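PDB 3FPW: extracellular haem-binding protein from Streptomyces reticuli, which binds haem outside the cell and probably degrades it, its oligomeric assembly apparently being needed to interact with its cognate two-component sensor kinase. Local coordinates for residues A[84-89]-A[180-185]; A[113-118]-A[169-174]; A[125-130]-A[157-162]. All blocks are in the same frame, centred on the assembly; numbering follows the deposited sequence.

Interaction 1: residues A[84-89]-A[180-185]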
loop_
_atom_site.group_PDB
_atom_site.type_symbol
_atom_site.label_atom_id
_atom_site.label_comp_id
_atom_site.label_asym_id
_atom_site.label_seq_id
_atom_site.Cartn_x
_atom_site.Cartn_y
_atom_site.Cartn_z
ATOM N N ASP A 84 11.082 -24.953 24.677
ATOM C CA ASP A 84 10.907 -26.083 23.767
ATOM C C ASP A 84 11.831 -26.044 22.567
ATOM O O ASP A 84 11.751 -26.901 21.688
ATOM C CB ASP A 84 9.479 -26.113 23.247
ATOM C CG ASP A 84 8.475 -26.412 24.323
ATOM O OD1 ASP A 84 8.877 -26.658 25.491
ATOM O OD2 ASP A 84 7.279 -26.405 23.988
ATOM N N GLY A 85 12.710 -25.062 22.523
ATOM C CA GLY A 85 13.617 -24.911 21.394
ATOM C C GLY A 85 12.937 -24.408 20.135
ATOM O O GLY A 85 13.397 -24.702 19.020
ATOM N N ARG A 86 11.827 -23.690 20.299
ATOM C CA ARG A 86 11.108 -23.099 19.171
ATOM C C ARG A 86 11.469 -21.625 19.016
ATOM O O ARG A 86 11.904 -20.972 19.971
ATOM C CB ARG A 86 9.580 -23.262 19.311
ATOM C CG ARG A 86 8.967 -24.428 18.512
ATOM C CD ARG A 86 9.620 -25.721 18.916
ATOM N NE ARG A 86 9.196 -26.917 18.174
ATOM C CZ ARG A 86 8.321 -27.799 18.638
ATOM N NH1 ARG A 86 7.719 -27.584 19.808
ATOM N NH2 ARG A 86 8.031 -28.896 17.931
ATOM N N HIS A 87 11.286 -21.118 17.804
ATOM C CA HIS A 87 11.682 -19.752 17.465
ATOM C C HIS A 87 10.475 -19.027 16.911
ATOM O O HIS A 87 10.046 -19.334 15.813
ATOM C CB HIS A 87 12.770 -19.829 16.393
ATOM C CG HIS A 87 13.893 -20.722 16.786
ATOM N ND1 HIS A 87 14.889 -20.316 17.642
ATOM C CD2 HIS A 87 14.149 -22.019 16.488
ATOM C CE1 HIS A 87 15.730 -21.319 17.840
ATOM N NE2 HIS A 87 15.299 -22.363 17.155
ATOM N N VAL A 88 9.905 -18.101 17.683
ATOM C CA VAL A 88 8.592 -17.555 17.330
ATOM C C VAL A 88 8.614 -16.050 17.405
ATOM O O VAL A 88 9.500 -15.466 18.035
ATOM C CB VAL A 88 7.467 -18.070 18.253
ATOM C CG1 VAL A 88 7.386 -19.617 18.189
ATOM C CG2 VAL A 88 7.620 -17.552 19.722
ATOM N N SER A 89 7.658 -15.422 16.735
ATOM C CA SER A 89 7.337 -14.036 16.999
ATOM C C SER A 89 6.025 -14.005 17.758
ATOM O O SER A 89 5.168 -14.897 17.593
ATOM C CB SER A 89 7.184 -13.220 15.694
ATOM O OG SER A 89 8.399 -13.137 14.961
ATOM N N GLU A 180 -0.341 -21.935 19.068
ATOM C CA GLU A 180 -1.434 -21.575 19.959
ATOM C C GLU A 180 -1.193 -22.043 21.393
ATOM O O GLU A 180 -1.645 -21.399 22.336
ATOM C CB GLU A 180 -2.785 -22.042 19.412
ATOM C CG GLU A 180 -3.903 -21.113 19.818
ATOM C CD GLU A 180 -5.191 -21.429 19.091
ATOM O OE1 GLU A 180 -6.043 -22.136 19.671
ATOM O OE2 GLU A 180 -5.332 -20.985 17.938
ATOM N N GLN A 181 -0.480 -23.160 21.557
ATOM C CA GLN A 181 0.001 -23.566 22.881
ATOM C C GLN A 181 0.812 -22.444 23.520
ATOM O O GLN A 181 0.618 -22.109 24.687
ATOM C CB GLN A 181 0.863 -24.825 22.763
ATOM C CG GLN A 181 1.420 -25.391 24.069
ATOM C CD GLN A 181 2.149 -26.724 23.852
ATOM O OE1 GLN A 181 3.371 -26.802 23.969
ATOM N NE2 GLN A 181 1.400 -27.762 23.507
ATOM N N TYR A 182 1.733 -21.862 22.763
ATOM C CA TYR A 182 2.574 -20.816 23.349
ATOM C C TYR A 182 1.787 -19.528 23.597
ATOM O O TYR A 182 2.044 -18.813 24.576
ATOM C CB TYR A 182 3.777 -20.536 22.456
ATOM C CG TYR A 182 4.588 -21.783 22.168
ATOM C CD1 TYR A 182 4.892 -22.678 23.184
ATOM C CD2 TYR A 182 5.072 -22.038 20.906
ATOM C CE1 TYR A 182 5.630 -23.814 22.936
ATOM C CE2 TYR A 182 5.809 -23.167 20.638
ATOM C CZ TYR A 182 6.091 -24.054 21.666
ATOM O OH TYR A 182 6.836 -25.193 21.425
ATOM N N ALA A 183 0.820 -19.236 22.732
ATOM C CA ALA A 183 -0.068 -18.090 22.953
ATOM C C ALA A 183 -0.831 -18.268 24.270
ATOM O O ALA A 183 -0.925 -17.355 25.061
ATOM C CB ALA A 183 -1.061 -17.907 21.782
ATOM N N ARG A 184 -1.370 -19.465 24.495
ATOM C CA ARG A 184 -2.071 -19.747 25.733
ATOM C C ARG A 184 -1.147 -19.640 26.941
ATOM O O ARG A 184 -1.587 -19.235 28.016
ATOM C CB ARG A 184 -2.703 -21.144 25.695
ATOM C CG ARG A 184 -3.927 -21.254 24.772
ATOM C CD ARG A 184 -4.678 -22.561 25.035
ATOM N NE ARG A 184 -3.822 -23.733 24.887
ATOM C CZ ARG A 184 -3.627 -24.369 23.732
ATOM N NH1 ARG A 184 -4.229 -23.951 22.633
ATOM N NH2 ARG A 184 -2.842 -25.441 23.678
ATOM N N ALA A 185 0.117 -20.029 26.786
ATOM C CA ALA A 185 1.093 -19.895 27.867
ATOM C C ALA A 185 1.334 -18.433 28.224
ATOM O O ALA A 185 1.527 -18.088 29.390
ATOM C CB ALA A 185 2.411 -20.568 27.479
#
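The phenol of Y182 reaches out from helix 176-187 and is gripped at its hydroxyl by D84 and R86. Y182 OH donates to D84 OD2 at 2.9 Å, and the carboxylate receives it on the lone pair facing away from its other oxygen. D84 OD2 lies at the ring edge, in the ring plane and also 3.2 Å from Y182 CE1, while the carboxylate is turned 61° against the ring. R86 comes across Y182 at about a right angle, and its chain, bent at chi2, brings NH1 within 3.0 Å of Y182 OH. That hydrogen bond is bent, 138° at the hydrogen, and the oxygen is tilted out of the guanidinium plane. The hydroxyl thus gives one hydrogen bond and accepts another, which would restrict swinging of the ring. Nearer the sheet, V88 CG1 packs obliquely on the same ring, 4.3 Å from its CD2, and A81 of helix 67-83 also touches Y182. In this alpha+beta fold of the HbpS-like family, a tyrosine of helix 176-187 is held by the loop that follows the Schellman end of helix 67-83, beside a bound ferric iron about 3 Å from the R86 side chain.

Interaction 2: residues A[113-118]-A[169-174]. With PO4 (phosphate ion), chain E; PO4 (phosphate ion), chain D; PO4 (phosphate ion), chain G.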
loop_
_atom_site.group_PDB
_atom_site.type_symbol
_atom_site.label_atom_id
_atom_site.label_comp_id
_atom_site.label_asym_id
_atom_site.label_seq_id
_atom_site.Cartn_x
_atom_site.Cartn_y
_atom_site.Cartn_z
ATOM N N TYR A 113 6.405 -12.574 11.895
ATOM C CA TYR A 113 6.139 -11.340 12.601
ATOM C C TYR A 113 4.744 -10.821 12.265
ATOM O O TYR A 113 3.899 -10.625 13.167
ATOM C CB TYR A 113 7.200 -10.313 12.209
ATOM C CG TYR A 113 7.142 -9.046 12.996
ATOM C CD1 TYR A 113 6.497 -7.946 12.480
ATOM C CD2 TYR A 113 7.771 -8.927 14.251
ATOM C CE1 TYR A 113 6.440 -6.768 13.177
ATOM C CE2 TYR A 113 7.729 -7.730 14.944
ATOM C CZ TYR A 113 7.047 -6.663 14.397
ATOM O OH TYR A 113 6.976 -5.446 15.022
ATOM N N GLU A 114 4.465 -10.672 10.964
ATOM C CA GLU A 114 3.123 -10.252 10.527
ATOM C C GLU A 114 2.072 -11.317 10.807
ATOM O O GLU A 114 0.931 -10.997 11.122
ATOM C CB GLU A 114 3.125 -9.817 9.064
ATOM C CG GLU A 114 3.954 -8.529 8.859
ATOM C CD GLU A 114 3.748 -7.911 7.478
ATOM O OE1 GLU A 114 2.656 -8.098 6.901
ATOM O OE2 GLU A 114 4.665 -7.205 6.993
ATOM N N SER A 115 2.459 -12.587 10.687
ATOM C CA SER A 115 1.545 -13.682 10.972
ATOM C C SER A 115 1.052 -13.573 12.413
ATOM O O SER A 115 -0.133 -13.692 12.663
ATOM C CB SER A 115 2.228 -15.030 10.738
ATOM O OG SER A 115 1.354 -16.119 11.011
ATOM N N ALA A 116 1.964 -13.340 13.354
ATOM C CA ALA A 116 1.597 -13.235 14.768
ATOM C C ALA A 116 0.660 -12.047 14.996
ATOM O O ALA A 116 -0.376 -12.174 15.676
ATOM C CB ALA A 116 2.823 -13.091 15.618
ATOM N N GLU A 117 0.985 -10.915 14.371
ATOM C CA GLU A 117 0.139 -9.731 14.491
ATOM C C GLU A 117 -1.273 -9.986 13.997
ATOM O O GLU A 117 -2.256 -9.632 14.667
ATOM C CB GLU A 117 0.733 -8.578 13.693
ATOM C CG GLU A 117 1.690 -7.707 14.417
ATOM C CD GLU A 117 1.888 -6.396 13.666
ATOM O OE1 GLU A 117 2.287 -6.485 12.486
ATOM O OE2 GLU A 117 1.618 -5.300 14.229
ATOM N N ARG A 118 -1.391 -10.594 12.822
ATOM C CA ARG A 118 -2.709 -10.829 12.251
ATOM C C ARG A 118 -3.506 -11.843 13.046
ATOM O O ARG A 118 -4.719 -11.693 13.175
ATOM C CB ARG A 118 -2.607 -11.221 10.786
ATOM C CG ARG A 118 -2.081 -10.076 9.965
ATOM C CD ARG A 118 -2.069 -10.422 8.487
ATOM N NE ARG A 118 -1.868 -9.202 7.709
ATOM C CZ ARG A 118 -2.679 -8.789 6.751
ATOM N NH1 ARG A 118 -3.739 -9.526 6.388
ATOM N NH2 ARG A 118 -2.402 -7.655 6.124
ATOM N N GLY A 169 -0.993 -13.350 19.734
ATOM C CA GLY A 169 -0.734 -14.153 18.543
ATOM C C GLY A 169 0.707 -14.619 18.481
ATOM O O GLY A 169 1.607 -13.896 18.852
ATOM N N VAL A 170 0.918 -15.865 18.047
ATOM C CA VAL A 170 2.254 -16.455 17.979
ATOM C C VAL A 170 2.394 -17.114 16.649
ATOM O O VAL A 170 1.437 -17.731 16.151
ATOM C CB VAL A 170 2.460 -17.515 19.079
ATOM C CG1 VAL A 170 3.844 -18.209 18.955
ATOM C CG2 VAL A 170 2.341 -16.843 20.430
ATOM N N ALA A 171 3.560 -16.970 16.056
ATOM C CA ALA A 171 3.806 -17.651 14.784
ATOM C C ALA A 171 5.260 -18.066 14.693
ATOM O O ALA A 171 6.106 -17.474 15.361
ATOM C CB ALA A 171 3.434 -16.698 13.616
ATOM N N GLY A 172 5.559 -19.124 13.934
ATOM C CA GLY A 172 6.957 -19.539 13.775
ATOM C C GLY A 172 7.234 -20.959 14.229
ATOM O O GLY A 172 8.282 -21.511 13.896
ATOM N N ALA A 173 6.314 -21.553 14.993
ATOM C CA ALA A 173 6.465 -22.957 15.387
ATOM C C ALA A 173 6.084 -23.864 14.217
ATOM O O ALA A 173 5.505 -23.409 13.218
ATOM C CB ALA A 173 5.612 -23.291 16.611
ATOM N N PRO A 174 6.400 -25.156 14.338
ATOM C CA PRO A 174 6.166 -26.054 13.219
ATOM C C PRO A 174 4.698 -26.302 12.905
ATOM O O PRO A 174 4.373 -26.842 11.841
ATOM C CB PRO A 174 6.826 -27.359 13.671
ATOM C CG PRO A 174 7.725 -27.021 14.744
ATOM C CD PRO A 174 7.237 -25.772 15.385
HETATM P P PO4 E . -0.441 -6.365 9.675
HETATM O O1 PO4 E . -0.171 -6.612 11.142
HETATM O O2 PO4 E . 0.228 -7.426 8.818
HETATM O O3 PO4 E . -1.934 -6.402 9.423
HETATM O O4 PO4 E . 0.106 -4.999 9.313
HETATM P P PO4 D . 3.034 -19.651 11.144
HETATM O O1 PO4 D . 3.577 -20.154 12.478
HETATM O O2 PO4 D . 3.030 -20.834 10.208
HETATM O O3 PO4 D . 1.618 -19.248 11.403
HETATM O O4 PO4 D . 3.782 -18.468 10.488
HETATM P P PO4 G . -4.912 -6.656 4.233
HETATM O O1 PO4 G . -5.482 -7.952 4.772
HETATM O O2 PO4 G . -3.630 -6.923 3.476
HETATM O O3 PO4 G . -5.936 -6.033 3.310
HETATM O O4 PO4 G . -4.621 -5.704 5.373
#
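Helix 113-118 runs nearly antiparallel to strand 169-171, the segment axes 152° apart and 6.0 Å at closest approach, with A116 and G169 the nearest CA pair. Small residues allow this closeness: G169 CA makes a C-H...O contact of 3.5 Å with A116 O, and a beta carbon on the glycine would collide with it. The methyl of A171 meets A116 CB at 4.2 Å and, in one of two S115 conformers, S115 OG at 3.4 Å. G172 N gives a nearly straight hydrogen bond of 2.7 Å to O1 of a phosphate. R118, leading away from the strand, joins two further phosphates at its guanidinium edge: NE binds O2 of one at 3.0 Å, and NH1 and NH2 take O1 and O2 of the other. With an alanine in place of R118 these N-H donors are gone, and both phosphates would probably be held less firmly at this edge. All three phosphates probably come from the crystallisation liquor. A171 pairs with S89 and G169 with A91 of strand 89-94, V170 turns to D179 and A183 of helix 176-187, and P147 of a neighbouring subunit packs on E114 and R118, so the sheet is sandwiched between helices 112-126 and 176-187.

Interaction 3: residues A[125-130]-A[157-162]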
loop_
_atom_site.group_PDB
_atom_site.type_symbol
_atom_site.label_atom_id
_atom_site.label_comp_id
_atom_site.label_asym_id
_atom_site.label_seq_id
_atom_site.Cartn_x
_atom_site.Cartn_y
_atom_site.Cartn_z
ATOM N N SER A 125 -10.820 -9.801 17.521
ATOM C CA SER A 125 -11.977 -9.363 16.745
ATOM C C SER A 125 -13.204 -10.239 16.959
ATOM O O SER A 125 -14.326 -9.721 17.009
ATOM C CB SER A 125 -11.649 -9.317 15.258
ATOM O OG SER A 125 -10.767 -8.245 14.974
ATOM N N TRP A 126 -12.995 -11.550 17.064
ATOM C CA TRP A 126 -14.111 -12.490 17.256
ATOM C C TRP A 126 -14.166 -13.083 18.659
ATOM O O TRP A 126 -15.059 -13.880 18.967
ATOM C CB TRP A 126 -14.106 -13.598 16.178
ATOM C CG TRP A 126 -14.665 -13.123 14.867
ATOM C CD1 TRP A 126 -15.985 -13.109 14.490
ATOM C CD2 TRP A 126 -13.931 -12.586 13.762
ATOM N NE1 TRP A 126 -16.113 -12.593 13.226
ATOM C CE2 TRP A 126 -14.868 -12.257 12.757
ATOM C CE3 TRP A 126 -12.576 -12.339 13.527
ATOM C CZ2 TRP A 126 -14.488 -11.719 11.522
ATOM C CZ3 TRP A 126 -12.199 -11.792 12.292
ATOM C CH2 TRP A 126 -13.156 -11.483 11.317
ATOM N N ASN A 127 -13.247 -12.664 19.532
ATOM C CA ASN A 127 -13.196 -13.193 20.886
ATOM C C ASN A 127 -13.172 -14.721 20.898
ATOM O O ASN A 127 -13.930 -15.377 21.636
ATOM C CB ASN A 127 -14.345 -12.657 21.739
ATOM C CG ASN A 127 -14.165 -12.976 23.193
ATOM O OD1 ASN A 127 -13.039 -13.159 23.660
ATOM N ND2 ASN A 127 -15.276 -13.022 23.940
ATOM N N ALA A 128 -12.277 -15.282 20.104
ATOM C CA ALA A 128 -12.199 -16.740 19.948
ATOM C C ALA A 128 -10.797 -17.103 19.509
ATOM O O ALA A 128 -10.159 -16.328 18.794
ATOM C CB ALA A 128 -13.211 -17.213 18.891
ATOM N N PRO A 129 -10.324 -18.297 19.880
ATOM C CA PRO A 129 -9.016 -18.776 19.412
ATOM C C PRO A 129 -9.032 -18.933 17.892
ATOM O O PRO A 129 -10.055 -19.325 17.331
ATOM C CB PRO A 129 -8.879 -20.149 20.078
ATOM C CG PRO A 129 -9.926 -20.209 21.146
ATOM C CD PRO A 129 -11.030 -19.295 20.709
ATOM N N THR A 130 -7.932 -18.624 17.211
ATOM C CA THR A 130 -7.966 -18.678 15.764
ATOM C C THR A 130 -8.042 -20.110 15.244
ATOM O O THR A 130 -8.508 -20.340 14.127
ATOM C CB THR A 130 -6.770 -17.941 15.095
ATOM O OG1 THR A 130 -5.542 -18.387 15.669
ATOM C CG2 THR A 130 -6.909 -16.410 15.272
ATOM N N PRO A 157 -7.768 -15.076 22.582
ATOM C CA PRO A 157 -8.226 -13.827 23.189
ATOM C C PRO A 157 -8.030 -13.754 24.698
ATOM O O PRO A 157 -7.903 -14.773 25.394
ATOM C CB PRO A 157 -9.725 -13.816 22.872
ATOM C CG PRO A 157 -10.091 -15.277 22.874
ATOM C CD PRO A 157 -8.893 -15.969 22.242
ATOM N N VAL A 158 -8.030 -12.526 25.186
ATOM C CA VAL A 158 -7.974 -12.259 26.611
ATOM C C VAL A 158 -9.128 -11.332 26.889
ATOM O O VAL A 158 -9.383 -10.389 26.119
ATOM C CB VAL A 158 -6.647 -11.576 26.998
ATOM C CG1 VAL A 158 -6.696 -11.072 28.425
ATOM C CG2 VAL A 158 -5.444 -12.543 26.788
ATOM N N THR A 159 -9.855 -11.597 27.970
ATOM C CA THR A 159 -11.024 -10.795 28.260
ATOM C C THR A 159 -10.900 -10.052 29.569
ATOM O O THR A 159 -9.989 -10.291 30.357
ATOM C CB THR A 159 -12.310 -11.653 28.361
ATOM O OG1 THR A 159 -12.143 -12.611 29.414
ATOM C CG2 THR A 159 -12.599 -12.374 27.038
ATOM N N ALA A 160 -11.833 -9.133 29.771
ATOM C CA ALA A 160 -12.031 -8.453 31.045
ATOM C C ALA A 160 -13.523 -8.167 31.132
ATOM O O ALA A 160 -14.106 -7.642 30.197
ATOM C CB ALA A 160 -11.210 -7.154 31.095
ATOM N N LYS A 161 -14.150 -8.569 32.237
ATOM C CA LYS A 161 -15.599 -8.413 32.413
ATOM C C LYS A 161 -16.417 -9.084 31.312
ATOM O O LYS A 161 -17.484 -8.601 30.916
ATOM C CB LYS A 161 -15.976 -6.935 32.547
ATOM C CG LYS A 161 -15.282 -6.240 33.716
ATOM C CD LYS A 161 -16.292 -5.491 34.611
ATOM C CE LYS A 161 -16.647 -4.086 34.095
ATOM N NZ LYS A 161 -17.800 -3.489 34.855
ATOM N N GLY A 162 -15.916 -10.205 30.818
ATOM C CA GLY A 162 -16.611 -10.927 29.787
ATOM C C GLY A 162 -16.397 -10.389 28.387
ATOM O O GLY A 162 -16.838 -11.007 27.427
HETATM O O HOH W 1 -15.970 -13.864 26.752
#
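N127 meets P157 and T159 just where helix 112-126 ends, and it is the first residue there to leave helical geometry, with positive phi. Its CG lies anti to the backbone nitrogen (chi1 -169°), which directs the amide toward P157 and T159. The carboxamide crosses both strand residues at about a right angle: OD1 sits 3.5 Å from P157 CB and 3.5 Å from the T159 CG2 methyl, contacts with carbon rather than hydrogen bonds. On the other branch, N127 ND2 gives a hydrogen bond of 3.0 Å to a water, which in turn donates to G162 O at 3.1 Å. ND2 and G162 O are 4.3 Å apart, and the water joins them across to the turn after the strand. The next residue, A128, contributes mainly backbone. Its methyl points away from the strand, toward L133 of helix 130-135, while P157 CG approaches A128 N and P157 CD lies 3.5 Å from A128 C. The proline ring therefore rests against the peptide unit joining A128 to P129. P129 then brings its own ring alongside, CD to CD 4.2 Å from P157, and occupies the N-cap position of helix 130-135. T130 opens that helix, with OG1 hydrogen-bonded to L152 O and G155 N. V158 and T159 pair in parallel with a strand of a neighbouring subunit, and P51 of that subunit packs on P157. In this HbpS-like fold the connection between helices 112-126 and 130-135 thus lies on edge strand 155-160 of the antiparallel sheet, where that sheet continues into another subunit.

Interactions 1 and 2 adjoin, their centres about 9 Å apart: S89 N lies 2.9 Å from A171 O, a probable hydrogen bond, and R86 NE packs 3.6 Å from P174 CD. The ferric iron lies beside interaction 1, about 3 Å from the R86 side chain, whereas the V170 side chain of interaction 2 is about 13 Å from a bound iron. Interactions 2 and 3 share helix 112-126 and reach the neighbouring strands 163-171 and 155-160, but their centres are about 17 Å apart, on opposite sides of the chain's centre. Interaction 3 still touches interaction 1 through E180, whose OE1 is 3.5 Å from P129 CB, although those two centres are about 19 Å apart.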